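Local coordinates for Blr3880 protein (Bradyrhizobium japonicum, PDB 2OOD) that probably catalyses the zinc-dependent hydrolytic deamination of guanine to xanthine and ammonia, a step in purine breakdown, at residues 97-102 with 204-209. Numbering follows the deposited sequence.
Sequences PWLQKS and TPRFAF. With GUN (guanine), chain C.
Arg-206 and Phe-207 meet segment 97-102, part of helix 95-107, only through Leu-99, and both segments also touch the bound guanine. Arg-206 comes first, just beyond the end of strand 199-205. Its chain bends at chi2 (145°) and runs toward the helix. There NH2 lies 4.0 Å from Leu-99 CD2, an oblique approach to the guanidinium. This is only van der Waals contact between a methyl and a polar nitrogen; the charge itself is paired in a salt bridge from NH2 to Glu-107, on the same helix as Leu-99. The backbone oxygen of Arg-206 accepts a hydrogen bond from His-234 ND1, and so probably helps to orient that zinc ligand.

Phe-207 follows. Its CG sits between the backbone N and the carbonyl carbon (chi1 70°), which turns the ring face to the ligand. Guanine C8 stands 3.0 Å above the ring plane, over the centre. The two planes are steeply inclined, so the purine points its C8 corner at the ring and does not stack flat on it. Phe-207 CZ also meets the other branch of Leu-99, with CD1 4.0 Å away. The same CD1 lies 3.1 Å from guanine N7, and Leu-99 thus borders both phenylalanine and purine. Beside it, Trp-98 brings its ring edge to the carbonyl end of the base, with CZ3 3.2 Å from guanine O6. With an alanine in place of Phe-207, C8 would probably lose its aromatic cover and Leu-99 CD1 this neighbour.

Phe-209 closes the segment. Its backbone C lies over the rim of the Phe-207 face turned from guanine, while its own ring receives Phe-207 CE2 at the edge, in plane. Trp-98, Leu-99 and Phe-207 thus form an apolar side of the guanine pocket, beside the zinc site of an amidohydrolase TIM barrel.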
loop_
_atom_site.group_PDB
_atom_site.type_symbol
_atom_site.label_atom_id
_atom_site.label_comp_id
_atom_site.label_asym_id
_atom_site.label_seq_id
_atom_site.Cartn_x
_atom_site.Cartn_y
_atom_site.Cartn_z
ATOM N N PRO A 97 5.838 1.116 -22.108
ATOM C CA PRO A 97 6.220 -0.270 -22.414
ATOM C C PRO A 97 5.296 -1.315 -21.782
ATOM O O PRO A 97 5.129 -2.421 -22.306
ATOM C CB PRO A 97 7.660 -0.355 -21.905
ATOM C CG PRO A 97 7.683 0.635 -20.780
ATOM C CD PRO A 97 6.882 1.802 -21.331
ATOM N N TRP A 98 4.688 -0.950 -20.660
ATOM C CA TRP A 98 3.766 -1.825 -19.942
ATOM C C TRP A 98 2.474 -2.063 -20.743
ATOM O O TRP A 98 1.983 -3.189 -20.799
ATOM C CB TRP A 98 3.467 -1.197 -18.575
ATOM C CG TRP A 98 2.274 -1.722 -17.841
ATOM C CD1 TRP A 98 2.201 -2.862 -17.097
ATOM C CD2 TRP A 98 1.004 -1.073 -17.710
ATOM N NE1 TRP A 98 0.965 -2.957 -16.499
ATOM C CE2 TRP A 98 0.215 -1.870 -16.860
ATOM C CE3 TRP A 98 0.461 0.111 -18.225
ATOM C CZ2 TRP A 98 -1.095 -1.519 -16.516
ATOM C CZ3 TRP A 98 -0.840 0.462 -17.884
ATOM C CH2 TRP A 98 -1.603 -0.351 -17.035
ATOM N N LEU A 99 1.930 -1.016 -21.362
ATOM C CA LEU A 99 0.716 -1.164 -22.166
ATOM C C LEU A 99 0.988 -2.186 -23.260
ATOM O O LEU A 99 0.208 -3.109 -23.479
ATOM C CB LEU A 99 0.308 0.164 -22.825
ATOM C CG LEU A 99 -0.319 1.293 -21.996
ATOM C CD1 LEU A 99 -0.445 2.545 -22.856
ATOM C CD2 LEU A 99 -1.682 0.872 -21.478
ATOM N N GLN A 100 2.111 -2.010 -23.943
ATOM C CA GLN A 100 2.505 -2.897 -25.035
ATOM C C GLN A 100 2.762 -4.326 -24.546
ATOM O O GLN A 100 2.246 -5.291 -25.107
ATOM C CB GLN A 100 3.771 -2.347 -25.708
ATOM C CG GLN A 100 3.633 -2.005 -27.193
ATOM C CD GLN A 100 2.567 -0.954 -27.484
ATOM O OE1 GLN A 100 2.543 0.122 -26.881
ATOM N NE2 GLN A 100 1.689 -1.262 -28.431
ATOM N N LYS A 101 3.548 -4.454 -23.485
ATOM C CA LYS A 101 3.896 -5.764 -22.954
ATOM C C LYS A 101 2.822 -6.558 -22.211
ATOM O O LYS A 101 2.662 -7.757 -22.460
ATOM C CB LYS A 101 5.127 -5.656 -22.042
ATOM C CG LYS A 101 5.491 -6.994 -21.390
ATOM C CD LYS A 101 6.661 -6.887 -20.404
ATOM C CE LYS A 101 6.962 -8.258 -19.764
ATOM N NZ LYS A 101 8.129 -8.232 -18.815
ATOM N N SER A 102 2.078 -5.912 -21.316
ATOM C CA SER A 102 1.099 -6.641 -20.513
ATOM C C SER A 102 -0.399 -6.370 -20.666
ATOM O O SER A 102 -1.222 -7.228 -20.345
ATOM C CB SER A 102 1.461 -6.457 -19.043
ATOM O OG SER A 102 2.860 -6.559 -18.864
ATOM N N THR A 204 -15.373 7.672 -25.062
ATOM C CA THR A 204 -14.066 7.355 -24.524
ATOM C C THR A 204 -12.832 7.240 -25.400
ATOM O O THR A 204 -12.482 6.150 -25.862
ATOM C CB THR A 204 -14.132 6.068 -23.678
ATOM O OG1 THR A 204 -15.146 6.207 -22.679
ATOM C CG2 THR A 204 -12.805 5.813 -22.985
ATOM N N PRO A 205 -12.160 8.372 -25.658
ATOM C CA PRO A 205 -10.942 8.315 -26.466
ATOM C C PRO A 205 -9.908 7.921 -25.404
ATOM O O PRO A 205 -9.618 8.702 -24.500
ATOM C CB PRO A 205 -10.775 9.757 -26.932
ATOM C CG PRO A 205 -11.319 10.538 -25.777
ATOM C CD PRO A 205 -12.576 9.768 -25.433
ATOM N N ARG A 206 -9.378 6.709 -25.489
ATOM C CA ARG A 206 -8.432 6.233 -24.491
ATOM C C ARG A 206 -7.456 7.291 -23.989
ATOM O O ARG A 206 -7.444 7.608 -22.798
ATOM C CB ARG A 206 -7.676 5.027 -25.023
ATOM C CG ARG A 206 -6.915 4.294 -23.958
ATOM C CD ARG A 206 -6.932 2.830 -24.252
ATOM N NE ARG A 206 -6.222 2.071 -23.232
ATOM C CZ ARG A 206 -6.274 0.750 -23.121
ATOM N NH1 ARG A 206 -7.008 0.037 -23.965
ATOM N NH2 ARG A 206 -5.589 0.144 -22.167
ATOM N N PHE A 207 -6.632 7.830 -24.883
ATOM C CA PHE A 207 -5.688 8.871 -24.498
ATOM C C PHE A 207 -5.028 9.479 -25.730
ATOM O O PHE A 207 -4.743 8.781 -26.706
ATOM C CB PHE A 207 -4.651 8.318 -23.504
ATOM C CG PHE A 207 -3.675 7.352 -24.104
ATOM C CD1 PHE A 207 -4.105 6.310 -24.923
ATOM C CD2 PHE A 207 -2.314 7.468 -23.825
ATOM C CE1 PHE A 207 -3.191 5.397 -25.465
ATOM C CE2 PHE A 207 -1.387 6.552 -24.366
ATOM C CZ PHE A 207 -1.832 5.520 -25.183
ATOM N N ALA A 208 -4.808 10.791 -25.679
ATOM C CA ALA A 208 -4.230 11.540 -26.789
ATOM C C ALA A 208 -3.118 10.799 -27.502
ATOM O O ALA A 208 -3.101 10.726 -28.731
ATOM C CB ALA A 208 -3.732 12.900 -26.306
ATOM N N PHE A 209 -2.193 10.238 -26.737
ATOM C CA PHE A 209 -1.080 9.521 -27.344
ATOM C C PHE A 209 -1.516 8.429 -28.314
ATOM O O PHE A 209 -0.793 8.112 -29.258
ATOM C CB PHE A 209 -0.197 8.905 -26.264
ATOM C CG PHE A 209 1.037 8.243 -26.802
ATOM C CD1 PHE A 209 1.996 8.986 -27.485
ATOM C CD2 PHE A 209 1.258 6.882 -26.608
ATOM C CE1 PHE A 209 3.165 8.383 -27.968
ATOM C CE2 PHE A 209 2.428 6.263 -27.089
ATOM C CZ PHE A 209 3.381 7.019 -27.768
HETATM N N9 GUN C . -4.062 5.328 -21.058
HETATM C C8 GUN C . -2.991 5.130 -21.863
HETATM N N7 GUN C . -1.997 4.626 -21.191
HETATM C C5 GUN C . -2.363 4.455 -19.902
HETATM C C6 GUN C . -1.715 3.955 -18.725
HETATM O O6 GUN C . -0.551 3.539 -18.755
HETATM N N1 GUN C . -2.445 3.935 -17.539
HETATM C C2 GUN C . -3.753 4.392 -17.496
HETATM N N2 GUN C . -4.462 4.351 -16.305
HETATM N N3 GUN C . -4.357 4.856 -18.576
HETATM C C4 GUN C . -3.708 4.912 -19.784
#